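Local structure of apical membrane antigen AMA1 (Toxoplasma gondii ME49, 4YIV) at residues Q111-F116 / A137-K142; G94-G99 / Y183-G188; A264-K269 / V330-A335. The protein plays an important part in host cell invasion, as a component of the ring-like moving junction formed between the parasite's apical tip and the host cell membrane. One frame throughout, in Å; residues are numbered along the deposited sequence.

Contact 1: residues Q111-F116 / A137-K142; sequences QRISPF and AEFAFK
F139 and F116 both reach across the contact with CG anti to the backbone N (chi1 179° and -163°), which turns the two rings toward each other. In this part of the AMA1 ectodomain, whose fold is built on PAN domains, helix 132-141 packs against an antiparallel sheet whose outermost strand begins at F116. The two rings lie nearly parallel, with planes at 25°, but they are slid apart: their centroids are 5.0 Å from each other and they barely overlap. CD2 of F116 stands over one face of F139, while CB of F116 rests 3.8 Å from CE2 of F139. Phenylalanine suits both places, since a flat apolar ring can lie against another between the helix and the start of the edge strand; L121 and I170 add apolar cover to F139. Beside the rings, I113 presents its CG2 branch 4.3 Å from CZ of F139. The loop has a cis peptide before P115, and R112 NH1 bonds S114 O within it and pairs with D83. One polar atom is buried without a partner in the model: I113 O, which lies near the plane of the F139 ring, at its edge, 3.9 Å from CZ.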
ATOM      1  N   GLN A 111     -18.226  25.640   2.315  1.00 71.09           N
ATOM      2  CA  GLN A 111     -18.023  24.380   3.044  1.00 74.14           C
ATOM      3  C   GLN A 111     -16.723  23.669   2.598  1.00 71.62           C
ATOM      4  O   GLN A 111     -16.557  23.351   1.416  1.00 68.09           O
ATOM      5  CB  GLN A 111     -19.232  23.451   2.810  1.00 75.91           C
ATOM      6  CG  GLN A 111     -19.329  22.222   3.701  0.60 71.44           C
ATOM      7  CD  GLN A 111     -20.337  21.212   3.168  0.60 73.32           C
ATOM      8  OE1 GLN A 111     -21.133  21.521   2.274  0.60 75.74           O
ATOM      9  NE2 GLN A 111     -20.301  19.998   3.706  0.60 65.58           N
ATOM     10  N   ARG A 112     -15.815  23.410   3.542  1.00 70.45           N
ATOM     11  CA  ARG A 112     -14.549  22.713   3.249  1.00 57.76           C
ATOM     12  C   ARG A 112     -14.775  21.327   2.643  1.00 54.19           C
ATOM     13  O   ARG A 112     -15.606  20.562   3.126  1.00 61.30           O
ATOM     14  CB  ARG A 112     -13.716  22.595   4.526  1.00 53.56           C
ATOM     15  CG  ARG A 112     -12.473  21.750   4.392  1.00 51.03           C
ATOM     16  CD  ARG A 112     -11.657  21.751   5.667  1.00 45.39           C
ATOM     17  NE  ARG A 112     -10.883  22.987   5.855  1.00 52.94           N
ATOM     18  CZ  ARG A 112      -9.671  23.231   5.339  1.00 57.24           C
ATOM     19  NH1 ARG A 112      -9.033  22.345   4.567  1.00 43.28           N
ATOM     20  NH2 ARG A 112      -9.082  24.390   5.595  1.00 54.19           N
ATOM     21  N   ILE A 113     -14.044  21.008   1.575  1.00 45.76           N
ATOM     22  CA  ILE A 113     -14.166  19.702   0.949  1.00 42.28           C
ATOM     23  C   ILE A 113     -13.252  18.634   1.617  1.00 46.12           C
ATOM     24  O   ILE A 113     -13.619  17.447   1.647  1.00 45.12           O
ATOM     25  CB  ILE A 113     -13.860  19.784  -0.561  1.00 50.33           C
ATOM     26  CG1 ILE A 113     -14.835  20.775  -1.213  1.00 57.54           C
ATOM     27  CG2 ILE A 113     -13.966  18.396  -1.213  1.00 48.03           C
ATOM     28  CD1 ILE A 113     -14.691  20.939  -2.740  1.00 58.43           C
ATOM     29  N   SER A 114     -12.096  19.044   2.167  1.00 36.40           N
ATOM     30  CA  SER A 114     -11.129  18.088   2.724  1.00 31.03           C
ATOM     31  C   SER A 114     -10.305  18.653   3.878  1.00 33.18           C
ATOM     32  O   SER A 114      -9.784  19.745   3.756  1.00 37.64           O
ATOM     33  CB  SER A 114     -10.183  17.639   1.601  1.00 27.95           C
ATOM     34  OG  SER A 114      -9.240  16.692   2.071  1.00 25.78           O
ATOM     35  N   PRO A 115     -10.104  17.887   4.967  1.00 28.39           N
ATOM     36  CA  PRO A 115     -10.561  16.502   5.142  1.00 29.85           C
ATOM     37  C   PRO A 115     -12.056  16.439   5.410  1.00 31.09           C
ATOM     38  O   PRO A 115     -12.664  17.409   5.885  1.00 31.13           O
ATOM     39  CB  PRO A 115      -9.756  16.006   6.340  1.00 27.93           C
ATOM     40  CG  PRO A 115      -9.415  17.231   7.098  1.00 29.90           C
ATOM     41  CD  PRO A 115      -9.248  18.315   6.079  1.00 29.42           C
ATOM     42  N   PHE A 116     -12.657  15.322   5.061  1.00 27.55           N
ATOM     43  CA  PHE A 116     -14.102  15.214   5.146  1.00 25.19           C
ATOM     44  C   PHE A 116     -14.422  14.180   6.218  1.00 25.77           C
ATOM     45  O   PHE A 116     -13.790  13.121   6.260  1.00 24.14           O
ATOM     46  CB  PHE A 116     -14.713  14.837   3.813  1.00 27.68           C
ATOM     47  CG  PHE A 116     -16.194  15.101   3.745  1.00 32.71           C
ATOM     48  CD1 PHE A 116     -16.677  16.379   3.462  1.00 34.63           C
ATOM     49  CD2 PHE A 116     -17.099  14.086   3.988  1.00 28.84           C
ATOM     50  CE1 PHE A 116     -18.044  16.634   3.418  1.00 36.46           C
ATOM     51  CE2 PHE A 116     -18.476  14.325   3.925  1.00 32.62           C
ATOM     52  CZ  PHE A 116     -18.945  15.601   3.638  1.00 36.56           C
ATOM     53  N   ALA A 137     -12.455   5.953   0.124  1.00 19.28           N
ATOM     54  CA  ALA A 137     -12.058   5.681  -1.257  1.00 21.41           C
ATOM     55  C   ALA A 137     -13.170   6.019  -2.266  1.00 21.91           C
ATOM     56  O   ALA A 137     -12.909   6.558  -3.350  1.00 21.23           O
ATOM     57  CB  ALA A 137     -11.653   4.240  -1.382  1.00 21.21           C
ATOM     58  N   GLU A 138     -14.416   5.706  -1.920  1.00 20.82           N
ATOM     59  CA  GLU A 138     -15.540   6.010  -2.799  1.00 18.58           C
ATOM     60  C   GLU A 138     -15.740   7.508  -2.932  1.00 21.94           C
ATOM     61  O   GLU A 138     -16.024   8.016  -4.015  1.00 22.09           O
ATOM     62  CB  GLU A 138     -16.804   5.314  -2.269  1.00 23.55           C
ATOM     63  CG  GLU A 138     -18.035   5.471  -3.150  1.00 30.17           C
ATOM     64  CD  GLU A 138     -19.237   4.684  -2.614  1.00 29.76           C
ATOM     65  OE1 GLU A 138     -20.297   4.756  -3.258  1.00 33.88           O
ATOM     66  OE2 GLU A 138     -19.116   4.017  -1.548  1.00 32.30           O
ATOM     67  N   PHE A 139     -15.571   8.217  -1.820  1.00 20.83           N
ATOM     68  CA  PHE A 139     -15.617   9.664  -1.815  1.00 22.58           C
ATOM     69  C   PHE A 139     -14.572  10.255  -2.761  1.00 24.79           C
ATOM     70  O   PHE A 139     -14.852  11.189  -3.520  1.00 24.52           O
ATOM     71  CB  PHE A 139     -15.394  10.190  -0.407  1.00 22.51           C
ATOM     72  CG  PHE A 139     -15.406  11.679  -0.318  1.00 28.35           C
ATOM     73  CD1 PHE A 139     -16.534  12.392  -0.676  1.00 29.13           C
ATOM     74  CD2 PHE A 139     -14.281  12.366   0.137  1.00 27.92           C
ATOM     75  CE1 PHE A 139     -16.543  13.787  -0.603  1.00 33.58           C
ATOM     76  CE2 PHE A 139     -14.272  13.761   0.211  1.00 28.47           C
ATOM     77  CZ  PHE A 139     -15.392  14.469  -0.146  1.00 30.21           C
ATOM     78  N   ALA A 140     -13.372   9.694  -2.725  1.00 21.08           N
ATOM     79  CA  ALA A 140     -12.311  10.128  -3.649  1.00 23.23           C
ATOM     80  C   ALA A 140     -12.689   9.771  -5.103  1.00 22.99           C
ATOM     81  O   ALA A 140     -12.500  10.579  -6.033  1.00 22.39           O
ATOM     82  CB  ALA A 140     -10.988   9.486  -3.259  1.00 20.99           C
ATOM     83  N   PHE A 141     -13.252   8.592  -5.304  1.00 21.46           N
ATOM     84  CA  PHE A 141     -13.621   8.191  -6.668  1.00 23.25           C
ATOM     85  C   PHE A 141     -14.702   9.117  -7.248  1.00 27.00           C
ATOM     86  O   PHE A 141     -14.710   9.397  -8.456  1.00 25.91           O
ATOM     87  CB  PHE A 141     -14.102   6.746  -6.726  1.00 23.37           C
ATOM     88  CG  PHE A 141     -14.385   6.286  -8.122  1.00 23.38           C
ATOM     89  CD1 PHE A 141     -13.343   6.041  -9.018  1.00 23.51           C
ATOM     90  CD2 PHE A 141     -15.702   6.152  -8.570  1.00 26.76           C
ATOM     91  CE1 PHE A 141     -13.611   5.638 -10.330  1.00 27.18           C
ATOM     92  CE2 PHE A 141     -15.976   5.757  -9.882  1.00 29.83           C
ATOM     93  CZ  PHE A 141     -14.936   5.500 -10.763  1.00 24.71           C
ATOM     94  N   LYS A 142     -15.576   9.638  -6.380  1.00 26.01           N
ATOM     95  CA  LYS A 142     -16.641  10.528  -6.821  1.00 27.70           C
ATOM     96  C   LYS A 142     -16.262  12.006  -6.814  1.00 32.75           C
ATOM     97  O   LYS A 142     -17.101  12.855  -7.070  1.00 34.30           O
ATOM     98  CB  LYS A 142     -17.884  10.273  -5.949  1.00 29.50           C
ATOM     99  CG  LYS A 142     -18.438   8.889  -6.215  1.00 32.97           C
ATOM    100  CD  LYS A 142     -19.650   8.530  -5.347  1.00 31.04           C
ATOM    101  CE  LYS A 142     -20.127   7.135  -5.726  1.00 34.61           C
ATOM    102  NZ  LYS A 142     -21.341   6.705  -4.995  1.00 36.99           N
TER

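Contact 2: residues G94-G99 / Y183-G188; sequences GNPLPG and YCSVKG
The puckered pyrrolidine ring of P96 is the ring that meets the other loop. S185 OG lies over one face of it, offset toward CB and CG, 3.8 Å from CB and 4.0 Å from CG of P96; G188 CA is on the same side, out beyond the CD corner of P96, at 4.4 Å from that atom. The contact joins two irregular loops of the PAN-based AMA1 fold: a cis-proline bend following helix 87-93, and a loop tied by the C184-C197 disulfide. The cis N95-P96 peptide bends the chain, and proline accepts a cis peptide more readily than other residues. The small hydroxyl of S185 is suited to a place so close to the ring. Its chi1 of 58° sets OG between the backbone N and the carbonyl carbon, and OG also makes a weak hydrogen bond with W195 O. Elsewhere, Y76 OH bonds P96 O, and Q70 NE2 bonds both L97 O and G99 O.

Glycine suits position 188 because, with phi/psi of 91°/-3°, a side chain would collide with the carbonyl oxygen of K187. N95 holds its side chain elsewhere, with OD1 bonded to Y90 OH, and leaves its main-chain carbonyl to serve the contact. The polar link between the loops is therefore made by backbone and solvent: one water donates to N95 O at 2.9 Å and to G188 O at 3.0 Å.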
ATOM      1  N   GLY A  94       7.892  32.999   1.473  1.00 34.60           N
ATOM      2  CA  GLY A  94       8.947  32.887   0.468  1.00 35.77           C
ATOM      3  C   GLY A  94       9.156  31.415   0.098  1.00 34.49           C
ATOM      4  O   GLY A  94       8.333  30.573   0.474  1.00 31.26           O
ATOM      5  N   ASN A  95      10.223  31.096  -0.642  1.00 33.03           N
ATOM      6  CA  ASN A  95      10.468  29.716  -1.085  1.00 30.31           C
ATOM      7  C   ASN A  95      11.010  28.839   0.048  1.00 30.34           C
ATOM      8  O   ASN A  95      11.755  29.319   0.881  1.00 32.56           O
ATOM      9  CB  ASN A  95      11.463  29.684  -2.247  1.00 29.40           C
ATOM     10  CG  ASN A  95      10.858  30.116  -3.541  1.00 36.70           C
ATOM     11  OD1 ASN A  95       9.677  29.916  -3.792  1.00 33.26           O
ATOM     12  ND2 ASN A  95      11.673  30.724  -4.382  1.00 36.67           N
ATOM     13  N   PRO A  96      10.670  27.534   0.071  1.00 26.70           N
ATOM     14  CA  PRO A  96       9.757  26.812  -0.818  1.00 28.96           C
ATOM     15  C   PRO A  96       8.294  27.017  -0.405  1.00 28.78           C
ATOM     16  O   PRO A  96       8.000  27.647   0.622  1.00 25.58           O
ATOM     17  CB  PRO A  96      10.188  25.354  -0.626  1.00 27.78           C
ATOM     18  CG  PRO A  96      10.531  25.271   0.812  1.00 25.69           C
ATOM     19  CD  PRO A  96      11.204  26.632   1.113  1.00 29.52           C
ATOM     20  N   LEU A  97       7.391  26.506  -1.226  1.00 26.28           N
ATOM     21  CA  LEU A  97       5.977  26.488  -0.891  1.00 26.33           C
ATOM     22  C   LEU A  97       5.802  25.962   0.516  1.00 24.53           C
ATOM     23  O   LEU A  97       6.418  24.959   0.894  1.00 26.42           O
ATOM     24  CB  LEU A  97       5.204  25.613  -1.881  1.00 28.07           C
ATOM     25  CG  LEU A  97       5.137  26.155  -3.305  1.00 33.44           C
ATOM     26  CD1 LEU A  97       4.854  25.017  -4.262  1.00 32.81           C
ATOM     27  CD2 LEU A  97       4.072  27.240  -3.417  1.00 31.03           C
ATOM     28  N   PRO A  98       5.001  26.659   1.332  1.00 24.96           N
ATOM     29  CA  PRO A  98       4.692  26.104   2.639  1.00 22.45           C
ATOM     30  C   PRO A  98       3.479  25.138   2.531  1.00 26.51           C
ATOM     31  O   PRO A  98       3.060  24.778   1.423  1.00 26.06           O
ATOM     32  CB  PRO A  98       4.359  27.354   3.471  1.00 27.30           C
ATOM     33  CG  PRO A  98       3.712  28.284   2.456  1.00 27.92           C
ATOM     34  CD  PRO A  98       4.353  27.970   1.111  1.00 28.82           C
ATOM     35  N   GLY A  99       2.941  24.729   3.666  1.00 26.77           N
ATOM     36  CA  GLY A  99       1.714  23.933   3.682  1.00 27.03           C
ATOM     37  C   GLY A  99       1.964  22.477   3.296  1.00 23.55           C
ATOM     38  O   GLY A  99       3.082  21.953   3.443  1.00 23.03           O
ATOM     39  N   TYR A 183      15.759  20.306  -8.984  1.00 26.58           N
ATOM     40  CA  TYR A 183      14.283  20.201  -9.013  1.00 28.61           C
ATOM     41  C   TYR A 183      13.617  20.655  -7.738  1.00 27.45           C
ATOM     42  O   TYR A 183      12.474  21.092  -7.762  1.00 27.22           O
ATOM     43  CB  TYR A 183      13.852  18.763  -9.292  1.00 30.14           C
ATOM     44  CG  TYR A 183      14.416  18.246 -10.571  1.00 31.79           C
ATOM     45  CD1 TYR A 183      14.040  18.804 -11.791  1.00 32.72           C
ATOM     46  CD2 TYR A 183      15.342  17.224 -10.571  1.00 31.78           C
ATOM     47  CE1 TYR A 183      14.573  18.345 -12.983  1.00 37.96           C
ATOM     48  CE2 TYR A 183      15.889  16.755 -11.760  1.00 33.28           C
ATOM     49  CZ  TYR A 183      15.499  17.314 -12.965  1.00 36.35           C
ATOM     50  OH  TYR A 183      16.049  16.852 -14.149  1.00 40.20           O
ATOM     51  N   CYS A 184      14.303  20.519  -6.603  1.00 22.81           N
ATOM     52  CA  CYS A 184      13.671  20.819  -5.354  1.00 22.45           C
ATOM     53  C   CYS A 184      14.685  21.032  -4.257  1.00 26.79           C
ATOM     54  O   CYS A 184      15.846  20.649  -4.394  1.00 26.34           O
ATOM     55  CB  CYS A 184      12.699  19.684  -4.970  1.00 26.88           C
ATOM     56  SG  CYS A 184      13.481  18.071  -4.745  1.00 26.77           S
ATOM     57  N   SER A 185      14.225  21.639  -3.165  1.00 25.41           N
ATOM     58  CA  SER A 185      15.093  22.008  -2.052  1.00 26.77           C
ATOM     59  C   SER A 185      14.927  21.155  -0.816  1.00 28.43           C
ATOM     60  O   SER A 185      13.832  20.667  -0.493  1.00 24.40           O
ATOM     61  CB  SER A 185      14.865  23.471  -1.649  1.00 29.30           C
ATOM     62  OG  SER A 185      13.520  23.723  -1.279  1.00 29.78           O
ATOM     63  N   VAL A 186      16.040  20.982  -0.114  1.00 25.81           N
ATOM     64  CA  VAL A 186      16.038  20.328   1.194  1.00 24.26           C
ATOM     65  C   VAL A 186      16.366  21.304   2.281  1.00 30.43           C
ATOM     66  O   VAL A 186      17.446  21.900   2.250  1.00 27.82           O
ATOM     67  CB  VAL A 186      17.058  19.179   1.242  1.00 28.85           C
ATOM     68  CG1 VAL A 186      17.147  18.599   2.664  1.00 31.31           C
ATOM     69  CG2 VAL A 186      16.666  18.132   0.257  1.00 30.73           C
ATOM     70  N   LYS A 187      15.440  21.433   3.234  1.00 30.69           N
ATOM     71  CA  LYS A 187      15.453  22.458   4.301  1.00 33.34           C
ATOM     72  C   LYS A 187      15.837  23.846   3.788  1.00 35.72           C
ATOM     73  O   LYS A 187      16.646  24.553   4.388  1.00 38.18           O
ATOM     74  CB  LYS A 187      16.379  22.025   5.439  1.00 35.58           C
ATOM     75  CG  LYS A 187      16.123  20.605   5.849  1.00 41.25           C
ATOM     76  CD  LYS A 187      16.009  20.421   7.347  1.00 58.34           C
ATOM     77  CE  LYS A 187      15.381  19.045   7.682  1.00 61.45           C
ATOM     78  NZ  LYS A 187      13.880  18.985   7.376  1.00 60.05           N
ATOM     79  N   GLY A 188      15.260  24.217   2.652  1.00 32.45           N
ATOM     80  CA  GLY A 188      15.397  25.559   2.116  1.00 33.01           C
ATOM     81  C   GLY A 188      16.551  25.793   1.153  1.00 34.55           C
ATOM     82  O   GLY A 188      16.675  26.889   0.628  1.00 33.91           O
TER
HETATM   83  O   HOH W   1      14.523  28.645   1.626  1.00 40.01           O

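Contact 3: residues A264-K269 / V330-A335; sequences AQCWVK and VSYTAA
W267 begins its contact with Y332 at CB, which sits almost exactly above the middle of the tyrosine ring, 3.6 Å from the centroid and 8° off the normal, a well-formed CH-pi contact. A chi1 of 167° then carries CG away from the backbone N and past the rim of that ring, so that CD1 of W267 closes to 3.5 Å from CD1 of Y332. The indole turns its edge toward the tyrosine face in an offset edge-to-face pair, with planes at 62° and the five-membered ring centroid 5.1 Å from that of Y332. Farther out, NE1 gives its hydrogen to G336 O, just beyond the strand, which fixes the rotation of the indole. The indole also packs edge-to-face with the H208 ring.

This is how helix 263-272 lies on the five-stranded antiparallel sheet that includes strand 329-333, within the PAN-based fold of AMA1: the short helix and strand segments run at a shallow angle, their axes 7.6 Å apart at closest approach. An aromatic residue suits the sheet side because its pi face can receive the W267 CB while its edge meets C266 SG; the backbone carbon of V330 lies on the opposite face of Y332, offset toward the rim. The C266 contact is of the sulfur-aromatic kind, with SG 4.2 Å from CD2 of Y332, and its disulfide to C313 ties the helix to the sheet covalently. Where the strand ends, T333 OG1 accepts from the N of A335 in an ST turn. A water donates to T333 O at 2.8 Å and to W267 O at 3.0 Å, bridging strand and helix.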
ATOM      1  N   ALA A 264       9.587  -5.219  12.131  1.00 28.54           N
ATOM      2  CA  ALA A 264       9.013  -4.013  11.540  1.00 30.15           C
ATOM      3  C   ALA A 264       9.963  -3.428  10.486  1.00 29.30           C
ATOM      4  O   ALA A 264       9.497  -2.841   9.508  1.00 24.91           O
ATOM      5  CB  ALA A 264       8.689  -2.978  12.605  1.00 26.84           C
ATOM      6  N   GLN A 265      11.274  -3.614  10.664  1.00 25.56           N
ATOM      7  CA  GLN A 265      12.249  -3.170   9.657  1.00 23.40           C
ATOM      8  C   GLN A 265      12.062  -3.921   8.365  1.00 23.86           C
ATOM      9  O   GLN A 265      12.203  -3.351   7.298  1.00 24.00           O
ATOM     10  CB  GLN A 265      13.695  -3.343  10.147  1.00 30.12           C
ATOM     11  CG  GLN A 265      14.066  -2.362  11.241  1.00 38.89           C
ATOM     12  CD  GLN A 265      15.517  -2.498  11.695  1.00 47.84           C
ATOM     13  OE1 GLN A 265      16.200  -3.477  11.366  1.00 45.67           O
ATOM     14  NE2 GLN A 265      15.991  -1.504  12.447  1.00 46.02           N
ATOM     15  N   CYS A 266      11.706  -5.176   8.464  1.00 26.83           N
ATOM     16  CA  CYS A 266      11.452  -5.974   7.293  1.00 25.17           C
ATOM     17  C   CYS A 266      10.216  -5.457   6.564  1.00 24.11           C
ATOM     18  O   CYS A 266      10.232  -5.299   5.384  1.00 22.69           O
ATOM     19  CB  CYS A 266      11.271  -7.436   7.656  1.00 25.73           C
ATOM     20  SG  CYS A 266      11.151  -8.567   6.280  1.00 28.47           S
ATOM     21  N   TRP A 267       9.163  -5.181   7.315  1.00 23.77           N
ATOM     22  CA  TRP A 267       7.920  -4.682   6.763  1.00 24.29           C
ATOM     23  C   TRP A 267       8.195  -3.384   6.018  1.00 24.75           C
ATOM     24  O   TRP A 267       7.722  -3.193   4.893  1.00 21.33           O
ATOM     25  CB  TRP A 267       6.885  -4.499   7.880  1.00 21.28           C
ATOM     26  CG  TRP A 267       5.685  -3.694   7.459  1.00 21.92           C
ATOM     27  CD1 TRP A 267       4.658  -4.109   6.641  1.00 19.41           C
ATOM     28  CD2 TRP A 267       5.354  -2.356   7.857  1.00 20.63           C
ATOM     29  NE1 TRP A 267       3.743  -3.105   6.495  1.00 17.83           N
ATOM     30  CE2 TRP A 267       4.131  -2.025   7.229  1.00 19.66           C
ATOM     31  CE3 TRP A 267       5.960  -1.411   8.676  1.00 22.52           C
ATOM     32  CZ2 TRP A 267       3.516  -0.789   7.393  1.00 21.31           C
ATOM     33  CZ3 TRP A 267       5.340  -0.185   8.841  1.00 23.34           C
ATOM     34  CH2 TRP A 267       4.139   0.116   8.193  1.00 22.35           C
ATOM     35  N   VAL A 268       8.998  -2.514   6.620  1.00 20.38           N
ATOM     36  CA  VAL A 268       9.365  -1.253   5.968  1.00 21.71           C
ATOM     37  C   VAL A 268      10.138  -1.520   4.673  1.00 21.82           C
ATOM     38  O   VAL A 268       9.895  -0.865   3.645  1.00 20.76           O
ATOM     39  CB  VAL A 268      10.212  -0.365   6.888  1.00 24.22           C
ATOM     40  CG1 VAL A 268      10.814   0.830   6.086  1.00 27.17           C
ATOM     41  CG2 VAL A 268       9.386   0.120   8.038  1.00 24.74           C
ATOM     42  N   LYS A 269      11.042  -2.499   4.707  1.00 23.63           N
ATOM     43  CA  LYS A 269      11.845  -2.836   3.535  1.00 24.37           C
ATOM     44  C   LYS A 269      11.005  -3.300   2.355  1.00 25.14           C
ATOM     45  O   LYS A 269      11.365  -3.033   1.199  1.00 22.62           O
ATOM     46  CB  LYS A 269      12.905  -3.923   3.874  1.00 24.58           C
ATOM     47  CG  LYS A 269      14.201  -3.441   4.581  1.00 25.95           C
ATOM     48  CD  LYS A 269      15.232  -4.608   4.706  1.00 29.77           C
ATOM     49  CE  LYS A 269      16.552  -4.156   5.311  1.00 30.70           C
ATOM     50  NZ  LYS A 269      17.276  -3.196   4.415  1.00 33.89           N
ATOM     51  N   VAL A 330       6.924 -13.789   9.718  1.00 24.66           N
ATOM     52  CA  VAL A 330       5.780 -12.968   9.313  1.00 23.45           C
ATOM     53  C   VAL A 330       6.039 -12.510   7.875  1.00 23.94           C
ATOM     54  O   VAL A 330       7.132 -11.988   7.590  1.00 23.20           O
ATOM     55  CB  VAL A 330       5.575 -11.718  10.226  1.00 25.21           C
ATOM     56  CG1 VAL A 330       4.332 -10.933   9.779  1.00 24.24           C
ATOM     57  CG2 VAL A 330       5.443 -12.111  11.699  1.00 31.90           C
ATOM     58  N   SER A 331       5.049 -12.720   7.007  1.00 24.62           N
ATOM     59  CA  SER A 331       5.090 -12.270   5.613  1.00 23.93           C
ATOM     60  C   SER A 331       4.367 -10.952   5.407  1.00 23.67           C
ATOM     61  O   SER A 331       3.214 -10.776   5.836  1.00 22.35           O
ATOM     62  CB  SER A 331       4.509 -13.356   4.715  1.00 23.69           C
ATOM     63  OG  SER A 331       5.377 -14.492   4.673  1.00 25.48           O
ATOM     64  N   TYR A 332       5.077 -10.034   4.743  1.00 21.79           N
ATOM     65  CA  TYR A 332       4.684  -8.644   4.512  1.00 20.91           C
ATOM     66  C   TYR A 332       4.621  -8.343   3.034  1.00 21.60           C
ATOM     67  O   TYR A 332       5.271  -9.014   2.233  1.00 20.25           O
ATOM     68  CB  TYR A 332       5.690  -7.677   5.138  1.00 23.61           C
ATOM     69  CG  TYR A 332       5.846  -7.822   6.643  1.00 19.57           C
ATOM     70  CD1 TYR A 332       4.803  -7.488   7.517  1.00 20.76           C
ATOM     71  CD2 TYR A 332       7.022  -8.299   7.182  1.00 24.02           C
ATOM     72  CE1 TYR A 332       4.954  -7.620   8.893  1.00 25.03           C
ATOM     73  CE2 TYR A 332       7.183  -8.426   8.558  1.00 24.90           C
ATOM     74  CZ  TYR A 332       6.142  -8.085   9.403  1.00 22.85           C
ATOM     75  OH  TYR A 332       6.317  -8.222  10.760  1.00 26.14           O
ATOM     76  N   THR A 333       3.853  -7.328   2.669  1.00 21.77           N
ATOM     77  CA  THR A 333       3.967  -6.768   1.339  1.00 20.89           C
ATOM     78  C   THR A 333       4.066  -5.275   1.426  1.00 19.78           C
ATOM     79  O   THR A 333       3.776  -4.649   2.470  1.00 20.00           O
ATOM     80  CB  THR A 333       2.766  -7.126   0.419  1.00 21.76           C
ATOM     81  OG1 THR A 333       1.643  -6.306   0.742  1.00 21.31           O
ATOM     82  CG2 THR A 333       2.403  -8.566   0.557  1.00 21.37           C
ATOM     83  N   ALA A 334       4.511  -4.684   0.317  1.00 21.35           N
ATOM     84  CA  ALA A 334       4.582  -3.254   0.197  1.00 19.33           C
ATOM     85  C   ALA A 334       3.246  -2.564   0.445  1.00 18.57           C
ATOM     86  O   ALA A 334       3.194  -1.387   0.868  1.00 17.19           O
ATOM     87  CB  ALA A 334       5.141  -2.894  -1.223  1.00 17.17           C
ATOM     88  N   ALA A 335       2.149  -3.274   0.181  1.00 17.13           N
ATOM     89  CA  ALA A 335       0.820  -2.658   0.285  1.00 17.55           C
ATOM     90  C   ALA A 335       0.223  -2.737   1.695  1.00 18.17           C
ATOM     91  O   ALA A 335      -0.563  -1.864   2.085  1.00 18.55           O
ATOM     92  CB  ALA A 335      -0.156  -3.319  -0.694  1.00 18.27           C
TER
HETATM   93  O   HOH W   2       5.110  -2.427   3.627  1.00 19.60           O

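Contact 1 is nested along the chain inside the loop that contact 2 closes; their centres are about 27 Å apart and their nearest atoms about 11 Å. Contact 3 follows in series, its centre about 29 Å from that of contact 1 and 31 Å from that of contact 2. Contact 1 sets a helix residue against a loop and the start of an edge strand, contact 3 a helix on a strand inside its sheet; the two sheets share the strand order, whereas contact 2 joins loops. None of the touching residues is a metal ligand; cadmium ions lie about 12 Å from the F116 side chain and about 11 Å from that of S185, and a cobalt ion about 7 Å from that of W267.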